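Local coordinates for aminopeptidase (Aneurinibacillus sp. AM-1, PDB 5IB9), which probably removes amino-terminal residues from peptides as a zinc-dependent exopeptidase of the M28 family, with a protease-associated domain carried in the same chain, at residues R42-H54 with V245-K257. Numbering follows the deposited sequence.
Sequences RYIEQQFKSYGYH and VAVTLELARVMSK
Two nearly parallel helices, 35-50 and 238-256, pack side by side against the β-sheet of the M28 peptidase domain; the axes of segments 42-50 and 245-256 approach to 9.7 Å and are inclined at 16°. The V245 end of the second helix is the one nearer the active-site zinc ligand H228. At the centre of the interface the CD2 methyl of L249 lies over the face of the F48 ring in a CH-pi contact, 3.6 Å from the ring centroid and almost on the normal. The same ring presents its edge to A252, with F48 CE1 3.7 Å from A252 CB, and rests on F266 and V206 of the sheet strands beneath. One turn earlier, the I44 and V245 side chains cross at about a right angle, with I44 CD1 3.7 Å from V245 CG1.

Helix 35-50 ends in a Schellman motif, G52 taking the positive phi that turns the chain back. Y51, the residue just before that glycine, has its CG anti to the carbonyl carbon (chi1 -49°), which places the ring between two partners. Q47 O sits over one face, while R253 CB makes a CH-pi contact with the opposite face, 3.6 Å from the centroid of the Y51 ring. R253 continues past the ring to grip E250 side-on, NE bonding OE1 and NH2 bonding OE2; this carboxylate also accepts from N17 and the backbone N of D14, an arrangement likely to favour its charged form. A water bridges the Y51 hydroxyl to E250 OE1.

Beyond the turn, Y53 returns to the second helix with its ring edge directed at the backbone. Its phenol OH donates to A252 O at 2.7 Å, tilted 20° from the carbonyl plane.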
loop_
_atom_site.group_PDB
_atom_site.type_symbol
_atom_site.label_atom_id
_atom_site.label_comp_id
_atom_site.label_asym_id
_atom_site.label_seq_id
_atom_site.Cartn_x
_atom_site.Cartn_y
_atom_site.Cartn_z
ATOM N N ARG A 42 -16.060 -4.389 15.674
ATOM C CA ARG A 42 -16.957 -3.617 16.472
ATOM C C ARG A 42 -16.855 -3.943 17.924
ATOM O O ARG A 42 -16.983 -3.076 18.825
ATOM C CB ARG A 42 -18.385 -3.860 15.973
ATOM C CG ARG A 42 -18.657 -3.175 14.647
ATOM C CD ARG A 42 -19.250 -1.829 14.989
ATOM N NE ARG A 42 -18.152 -0.899 14.879
ATOM C CZ ARG A 42 -17.713 -0.425 13.723
ATOM N NH1 ARG A 42 -18.292 -0.852 12.614
ATOM N NH2 ARG A 42 -16.707 0.487 13.706
ATOM N N TYR A 43 -16.730 -5.239 18.260
ATOM C CA TYR A 43 -16.647 -5.678 19.630
ATOM C C TYR A 43 -15.426 -5.096 20.305
ATOM O O TYR A 43 -15.475 -4.603 21.474
ATOM C CB TYR A 43 -16.657 -7.210 19.648
ATOM C CG TYR A 43 -16.519 -7.776 21.060
ATOM C CD1 TYR A 43 -17.623 -7.981 21.898
ATOM C CD2 TYR A 43 -15.220 -8.109 21.581
ATOM C CE1 TYR A 43 -17.479 -8.530 23.221
ATOM C CE2 TYR A 43 -15.052 -8.623 22.871
ATOM C CZ TYR A 43 -16.207 -8.911 23.641
ATOM O OH TYR A 43 -16.047 -9.465 24.896
ATOM N N ILE A 44 -14.267 -5.270 19.599
ATOM C CA ILE A 44 -12.957 -4.743 20.083
ATOM C C ILE A 44 -13.034 -3.236 20.338
ATOM O O ILE A 44 -12.674 -2.780 21.454
ATOM C CB ILE A 44 -11.833 -5.187 19.171
ATOM C CG1 ILE A 44 -11.751 -6.726 19.320
ATOM C CG2 ILE A 44 -10.486 -4.520 19.630
ATOM C CD1 ILE A 44 -10.976 -7.362 18.157
ATOM N N GLU A 45 -13.590 -2.542 19.360
ATOM C CA GLU A 45 -13.733 -1.079 19.537
ATOM C C GLU A 45 -14.564 -0.768 20.779
ATOM O O GLU A 45 -14.157 0.118 21.605
ATOM C CB GLU A 45 -14.453 -0.601 18.232
ATOM C CG GLU A 45 -14.935 0.857 18.498
ATOM C CD GLU A 45 -15.758 1.372 17.309
ATOM O OE1 GLU A 45 -16.039 0.658 16.374
ATOM O OE2 GLU A 45 -16.119 2.539 17.479
ATOM N N GLN A 46 -15.683 -1.457 20.977
ATOM C CA GLN A 46 -16.535 -1.239 22.161
ATOM C C GLN A 46 -15.817 -1.488 23.438
ATOM O O GLN A 46 -15.974 -0.726 24.396
ATOM C CB GLN A 46 -17.808 -2.075 22.073
ATOM C CG GLN A 46 -18.706 -1.920 23.340
ATOM C CD GLN A 46 -19.120 -0.488 23.591
ATOM O OE1 GLN A 46 -19.278 0.348 22.650
ATOM N NE2 GLN A 46 -19.365 -0.196 24.859
ATOM N N GLN A 47 -15.010 -2.551 23.467
ATOM C CA GLN A 47 -14.319 -2.822 24.732
ATOM C C GLN A 47 -13.324 -1.735 25.054
ATOM O O GLN A 47 -13.261 -1.205 26.187
ATOM C CB GLN A 47 -13.586 -4.158 24.764
ATOM C CG GLN A 47 -14.491 -5.349 24.485
ATOM C CD GLN A 47 -15.929 -5.286 25.013
ATOM O OE1 GLN A 47 -16.893 -5.274 24.170
ATOM N NE2 GLN A 47 -16.093 -5.214 26.326
ATOM N N PHE A 48 -12.551 -1.293 24.043
ATOM C CA PHE A 48 -11.633 -0.254 24.355
ATOM C C PHE A 48 -12.354 1.015 24.807
ATOM O O PHE A 48 -11.892 1.694 25.697
ATOM C CB PHE A 48 -10.807 0.146 23.112
ATOM C CG PHE A 48 -9.650 -0.811 22.737
ATOM C CD1 PHE A 48 -8.643 -1.166 23.607
ATOM C CD2 PHE A 48 -9.615 -1.329 21.416
ATOM C CE1 PHE A 48 -7.538 -1.946 23.211
ATOM C CE2 PHE A 48 -8.481 -2.072 21.020
ATOM C CZ PHE A 48 -7.491 -2.383 21.919
ATOM N N LYS A 49 -13.464 1.320 24.139
ATOM C CA LYS A 49 -14.192 2.542 24.528
ATOM C C LYS A 49 -14.661 2.365 25.950
ATOM O O LYS A 49 -14.688 3.406 26.706
ATOM C CB LYS A 49 -15.375 2.788 23.608
ATOM C CG LYS A 49 -15.030 3.417 22.325
ATOM C CD LYS A 49 -16.420 3.522 21.549
ATOM C CE LYS A 49 -16.330 3.964 20.140
ATOM N NZ LYS A 49 -17.801 3.813 19.564
ATOM N N SER A 50 -15.076 1.178 26.344
ATOM C CA SER A 50 -15.590 0.970 27.722
ATOM C C SER A 50 -14.553 1.217 28.808
ATOM O O SER A 50 -14.902 1.431 29.996
ATOM C CB SER A 50 -16.204 -0.354 27.900
ATOM O OG SER A 50 -15.215 -1.388 28.099
ATOM N N TYR A 51 -13.242 1.128 28.456
ATOM C CA TYR A 51 -12.161 1.372 29.427
ATOM C C TYR A 51 -11.778 2.846 29.418
ATOM O O TYR A 51 -10.786 3.289 30.067
ATOM C CB TYR A 51 -10.865 0.577 29.044
ATOM C CG TYR A 51 -11.104 -0.867 28.728
ATOM C CD1 TYR A 51 -10.270 -1.553 27.804
ATOM C CD2 TYR A 51 -12.039 -1.613 29.363
ATOM C CE1 TYR A 51 -10.519 -2.905 27.550
ATOM C CE2 TYR A 51 -12.307 -2.924 29.058
ATOM C CZ TYR A 51 -11.440 -3.609 28.196
ATOM O OH TYR A 51 -11.637 -4.945 27.851
ATOM N N GLY A 52 -12.453 3.623 28.573
ATOM C CA GLY A 52 -12.204 5.033 28.467
ATOM C C GLY A 52 -11.358 5.537 27.338
ATOM O O GLY A 52 -11.038 6.697 27.261
ATOM N N TYR A 53 -10.994 4.657 26.403
ATOM C CA TYR A 53 -10.199 5.030 25.279
ATOM C C TYR A 53 -10.997 5.674 24.106
ATOM O O TYR A 53 -12.118 5.269 23.797
ATOM C CB TYR A 53 -9.476 3.780 24.697
ATOM C CG TYR A 53 -8.352 3.271 25.613
ATOM C CD1 TYR A 53 -7.050 3.648 25.404
ATOM C CD2 TYR A 53 -8.623 2.336 26.621
ATOM C CE1 TYR A 53 -6.051 3.203 26.231
ATOM C CE2 TYR A 53 -7.603 1.916 27.486
ATOM C CZ TYR A 53 -6.321 2.369 27.310
ATOM O OH TYR A 53 -5.275 1.929 28.125
ATOM N N HIS A 54 -10.352 6.634 23.519
ATOM C CA HIS A 54 -10.736 7.064 22.141
ATOM C C HIS A 54 -10.139 6.011 21.149
ATOM O O HIS A 54 -8.957 5.595 21.247
ATOM C CB HIS A 54 -10.232 8.493 21.885
ATOM C CG HIS A 54 -10.524 8.994 20.513
ATOM N ND1 HIS A 54 -9.557 9.069 19.532
ATOM C CD2 HIS A 54 -11.669 9.462 19.962
ATOM C CE1 HIS A 54 -10.098 9.557 18.432
ATOM N NE2 HIS A 54 -11.382 9.789 18.661
ATOM N N VAL A 245 -5.771 -10.970 21.355
ATOM C CA VAL A 245 -6.732 -9.833 21.423
ATOM C C VAL A 245 -7.168 -9.664 22.880
ATOM O O VAL A 245 -7.218 -8.511 23.371
ATOM C CB VAL A 245 -7.920 -10.131 20.563
ATOM C CG1 VAL A 245 -9.007 -9.032 20.876
ATOM C CG2 VAL A 245 -7.534 -10.081 19.053
ATOM N N ALA A 246 -7.451 -10.801 23.537
ATOM C CA ALA A 246 -7.900 -10.697 24.906
ATOM C C ALA A 246 -6.871 -10.106 25.874
ATOM O O ALA A 246 -7.175 -9.282 26.762
ATOM C CB ALA A 246 -8.278 -12.119 25.436
ATOM N N VAL A 247 -5.584 -10.493 25.662
ATOM C CA VAL A 247 -4.471 -9.866 26.481
ATOM C C VAL A 247 -4.283 -8.389 26.123
ATOM O O VAL A 247 -4.091 -7.567 26.972
ATOM C CB VAL A 247 -3.148 -10.643 26.303
ATOM C CG1 VAL A 247 -2.010 -10.020 27.134
ATOM C CG2 VAL A 247 -3.393 -12.117 26.781
ATOM N N THR A 248 -4.433 -8.062 24.845
ATOM C CA THR A 248 -4.322 -6.670 24.378
ATOM C C THR A 248 -5.405 -5.788 25.073
ATOM O O THR A 248 -5.050 -4.765 25.631
ATOM C CB THR A 248 -4.433 -6.569 22.869
ATOM O OG1 THR A 248 -3.338 -7.280 22.261
ATOM C CG2 THR A 248 -4.293 -5.067 22.393
ATOM N N LEU A 249 -6.648 -6.256 25.057
ATOM C CA LEU A 249 -7.768 -5.519 25.694
ATOM C C LEU A 249 -7.531 -5.432 27.183
ATOM O O LEU A 249 -7.692 -4.378 27.735
ATOM C CB LEU A 249 -9.090 -6.231 25.353
ATOM C CG LEU A 249 -9.621 -6.055 23.969
ATOM C CD1 LEU A 249 -10.883 -6.908 23.827
ATOM C CD2 LEU A 249 -9.991 -4.554 23.754
ATOM N N GLU A 250 -7.149 -6.574 27.776
ATOM C CA GLU A 250 -7.028 -6.586 29.224
ATOM C C GLU A 250 -5.904 -5.633 29.667
ATOM O O GLU A 250 -5.994 -4.925 30.691
ATOM C CB GLU A 250 -6.932 -7.993 29.748
ATOM C CG GLU A 250 -6.822 -8.032 31.325
ATOM C CD GLU A 250 -7.975 -7.435 32.139
ATOM O OE1 GLU A 250 -9.059 -7.055 31.638
ATOM O OE2 GLU A 250 -7.707 -7.308 33.366
ATOM N N LEU A 251 -4.764 -5.630 28.963
ATOM C CA LEU A 251 -3.709 -4.748 29.354
ATOM C C LEU A 251 -4.145 -3.299 29.102
ATOM O O LEU A 251 -3.749 -2.372 29.876
ATOM C CB LEU A 251 -2.347 -5.013 28.615
ATOM C CG LEU A 251 -1.798 -6.380 29.099
ATOM C CD1 LEU A 251 -0.560 -6.637 28.285
ATOM C CD2 LEU A 251 -1.466 -6.404 30.586
ATOM N N ALA A 252 -4.943 -3.042 28.031
ATOM C CA ALA A 252 -5.422 -1.636 27.904
ATOM C C ALA A 252 -6.322 -1.280 29.122
ATOM O O ALA A 252 -6.203 -0.184 29.566
ATOM C CB ALA A 252 -6.263 -1.514 26.649
ATOM N N ARG A 253 -7.153 -2.189 29.634
ATOM C CA ARG A 253 -7.985 -1.871 30.790
ATOM C C ARG A 253 -7.095 -1.653 31.964
ATOM O O ARG A 253 -7.235 -0.659 32.721
ATOM C CB ARG A 253 -8.870 -3.034 31.020
ATOM C CG ARG A 253 -9.926 -2.714 32.152
ATOM C CD ARG A 253 -10.752 -3.949 32.533
ATOM N NE ARG A 253 -9.896 -4.803 33.340
ATOM C CZ ARG A 253 -9.543 -4.588 34.597
ATOM N NH1 ARG A 253 -10.108 -3.558 35.253
ATOM N NH2 ARG A 253 -8.635 -5.421 35.184
ATOM N N VAL A 254 -6.117 -2.532 32.156
ATOM C CA VAL A 254 -5.183 -2.338 33.316
ATOM C C VAL A 254 -4.490 -0.998 33.261
ATOM O O VAL A 254 -4.425 -0.284 34.290
ATOM C CB VAL A 254 -4.139 -3.498 33.359
ATOM C CG1 VAL A 254 -2.982 -3.159 34.363
ATOM C CG2 VAL A 254 -4.863 -4.761 33.818
ATOM N N MET A 255 -3.935 -0.608 32.091
ATOM C CA MET A 255 -3.145 0.591 32.023
ATOM C C MET A 255 -4.082 1.791 32.171
ATOM O O MET A 255 -3.597 2.879 32.600
ATOM C CB MET A 255 -2.395 0.714 30.692
ATOM C CG MET A 255 -1.420 -0.433 30.591
ATOM S SD MET A 255 -0.060 -0.191 31.793
ATOM C CE MET A 255 0.967 -1.552 31.179
ATOM N N SER A 256 -5.372 1.624 31.972
ATOM C CA SER A 256 -6.287 2.799 32.124
ATOM C C SER A 256 -6.358 3.210 33.600
ATOM O O SER A 256 -6.780 4.359 33.912
ATOM C CB SER A 256 -7.681 2.546 31.589
ATOM O OG SER A 256 -8.457 1.709 32.416
ATOM N N LYS A 257 -6.003 2.315 34.503
ATOM C CA LYS A 257 -5.973 2.607 35.952
ATOM C C LYS A 257 -4.726 3.266 36.466
ATOM O O LYS A 257 -4.615 3.498 37.678
ATOM C CB LYS A 257 -6.181 1.277 36.716
ATOM C CG LYS A 257 -7.292 0.326 36.263
ATOM C CD LYS A 257 -8.662 0.994 36.172
ATOM C CE LYS A 257 -9.732 0.005 35.830
ATOM N NZ LYS A 257 -11.088 0.662 35.714
HETATM O O HOH W 1 -10.441 -7.150 29.224
HETATM O O HOH W 2 -10.794 2.301 33.261
#